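Local structure of lipolytic enzyme, G-D-S-L family (Bacteroides thetaiotaomicron, 7BR2) at residues H207-G212 and W281-S286. The protein metabolizes the drug diltiazem in the gut as a serine esterase of the SGNH (GDSL) hydrolase family. Residues are numbered along the deposited sequence; the frame is centred on the assembly and turned at random.
Sequences HPDNDG and WGSKKS
Asp209 reaches out from the start of helix 210-223 and gathers the Ser283 hydroxyl and the backbone amides of Lys284 and Lys285 around its carboxylate. From CB, CG stands anti to the backbone N (chi1 -157°) and lies near Ser283 OG and Lys285 O, with both oxygens facing the loop. Asp209 OD1 takes the Ser283 OG hydroxyl on its syn lone pair at 2.7 Å and, from above the carboxylate plane, Asn210 N. Asp209 OD2 receives Lys284 N on its syn lone pair, nearly straight at 168°. Lys285 N meets Asp209 OD2 from well above the plane, 3.0 Å away. Four donors thus fix the rotation of the group, and a lysine in place of Asp209 would probably leave the two loop amides and the Ser283 hydroxyl without their acceptor and set this part of the loop free to shift. Beside it, Asn210 ND2 gives a bond to Lys285 O (3.3 Å) and another to Arg279 O. The Lys285 chain, bent at chi3, passes over the Asp211 carboxylate to a salt bridge between NZ and OD2 (2.8 Å). The loop is thereby tied to the N-terminus of the helix that begins shortly after His207, which is hydrogen-bonded to Asp204 and Ser28 in what is probably the Ser-His-Asp triad characteristic of SGNH hydrolases.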
loop_
_atom_site.group_PDB
_atom_site.type_symbol
_atom_site.label_atom_id
_atom_site.label_comp_id
_atom_site.label_asym_id
_atom_site.label_seq_id
_atom_site.Cartn_x
_atom_site.Cartn_y
_atom_site.Cartn_z
ATOM N N HIS A 207 6.360 -11.183 -7.869
ATOM C CA HIS A 207 5.164 -10.730 -7.181
ATOM C C HIS A 207 5.432 -10.623 -5.686
ATOM O O HIS A 207 5.502 -11.649 -5.001
ATOM C CB HIS A 207 4.006 -11.694 -7.462
ATOM C CG HIS A 207 3.678 -11.812 -8.920
ATOM N ND1 HIS A 207 4.134 -12.847 -9.708
ATOM C CD2 HIS A 207 2.981 -10.988 -9.744
ATOM C CE1 HIS A 207 3.708 -12.670 -10.948
ATOM N NE2 HIS A 207 3.012 -11.546 -10.998
ATOM N N PRO A 208 5.580 -9.418 -5.133
ATOM C CA PRO A 208 5.837 -9.282 -3.692
ATOM C C PRO A 208 4.712 -9.831 -2.832
ATOM O O PRO A 208 3.532 -9.747 -3.179
ATOM C CB PRO A 208 5.979 -7.769 -3.496
ATOM C CG PRO A 208 6.348 -7.234 -4.838
ATOM C CD PRO A 208 5.632 -8.119 -5.830
ATOM N N ASP A 209 5.103 -10.384 -1.687
ATOM C CA ASP A 209 4.188 -10.825 -0.646
ATOM C C ASP A 209 3.721 -9.600 0.152
ATOM O O ASP A 209 4.062 -8.458 -0.164
ATOM C CB ASP A 209 4.898 -11.873 0.217
ATOM C CG ASP A 209 3.954 -12.800 0.960
ATOM O OD1 ASP A 209 2.746 -12.519 1.048
ATOM O OD2 ASP A 209 4.446 -13.823 1.490
ATOM N N ASN A 210 2.949 -9.827 1.216
ATOM C CA ASN A 210 2.381 -8.716 1.984
ATOM C C ASN A 210 3.469 -7.807 2.540
ATOM O O ASN A 210 3.291 -6.584 2.618
ATOM C CB ASN A 210 1.524 -9.258 3.126
ATOM C CG ASN A 210 0.359 -10.066 2.637
ATOM O OD1 ASN A 210 -0.521 -9.546 1.944
ATOM N ND2 ASN A 210 0.351 -11.352 2.966
ATOM N N ASP A 211 4.595 -8.387 2.958
ATOM C CA ASP A 211 5.700 -7.571 3.451
ATOM C C ASP A 211 6.238 -6.664 2.355
ATOM O O ASP A 211 6.508 -5.480 2.595
ATOM C CB ASP A 211 6.814 -8.463 4.010
ATOM C CG ASP A 211 7.343 -9.469 2.988
ATOM O OD1 ASP A 211 6.530 -10.096 2.263
ATOM O OD2 ASP A 211 8.578 -9.585 2.865
ATOM N N GLY A 212 6.406 -7.203 1.144
ATOM C CA GLY A 212 6.872 -6.375 0.048
ATOM C C GLY A 212 5.916 -5.241 -0.260
ATOM O O GLY A 212 6.341 -4.104 -0.496
ATOM N N TRP A 281 -3.067 -17.035 -1.157
ATOM C CA TRP A 281 -2.566 -18.350 -1.532
ATOM C C TRP A 281 -1.059 -18.290 -1.732
ATOM O O TRP A 281 -0.558 -17.483 -2.522
ATOM C CB TRP A 281 -3.270 -18.846 -2.798
ATOM C CG TRP A 281 -2.655 -20.083 -3.395
ATOM C CD1 TRP A 281 -1.788 -20.140 -4.452
ATOM C CD2 TRP A 281 -2.878 -21.440 -2.990
ATOM N NE1 TRP A 281 -1.443 -21.444 -4.718
ATOM C CE2 TRP A 281 -2.102 -22.263 -3.838
ATOM C CE3 TRP A 281 -3.651 -22.041 -1.990
ATOM C CZ2 TRP A 281 -2.076 -23.653 -3.715
ATOM C CZ3 TRP A 281 -3.624 -23.429 -1.868
ATOM C CH2 TRP A 281 -2.841 -24.217 -2.729
ATOM N N GLY A 282 -0.337 -19.121 -0.988
ATOM C CA GLY A 282 1.105 -19.165 -1.046
ATOM C C GLY A 282 1.822 -18.097 -0.245
ATOM O O GLY A 282 3.055 -18.005 -0.335
ATOM N N SER A 283 1.100 -17.285 0.522
ATOM C CA SER A 283 1.739 -16.235 1.303
ATOM C C SER A 283 2.575 -16.821 2.432
ATOM O O SER A 283 2.213 -17.829 3.043
ATOM C CB SER A 283 0.700 -15.279 1.881
ATOM O OG SER A 283 1.333 -14.239 2.592
ATOM N N LYS A 284 3.696 -16.173 2.714
ATOM C CA LYS A 284 4.550 -16.583 3.820
ATOM C C LYS A 284 4.889 -15.477 4.799
ATOM O O LYS A 284 5.238 -15.784 5.945
ATOM C CB LYS A 284 5.867 -17.177 3.292
ATOM C CG LYS A 284 5.741 -18.512 2.574
ATOM C CD LYS A 284 5.449 -19.589 3.606
ATOM C CE LYS A 284 4.755 -20.807 3.026
ATOM N NZ LYS A 284 4.666 -21.866 4.075
ATOM N N LYS A 285 4.754 -14.217 4.420
ATOM C CA LYS A 285 5.112 -13.120 5.295
ATOM C C LYS A 285 3.957 -12.135 5.351
ATOM O O LYS A 285 3.251 -11.916 4.358
ATOM C CB LYS A 285 6.386 -12.424 4.803
ATOM C CG LYS A 285 7.610 -13.333 4.786
ATOM C CD LYS A 285 8.790 -12.669 4.073
ATOM C CE LYS A 285 8.654 -12.778 2.560
ATOM N NZ LYS A 285 9.681 -11.946 1.866
ATOM N N SER A 286 3.782 -11.527 6.514
ATOM C CA SER A 286 2.653 -10.649 6.761
ATOM C C SER A 286 3.046 -9.201 6.513
ATOM O O SER A 286 4.219 -8.877 6.323
ATOM C CB SER A 286 2.152 -10.830 8.195
ATOM O OG SER A 286 3.118 -10.371 9.128
HETATM O O HOH W 1 7.509 -10.327 -0.233
#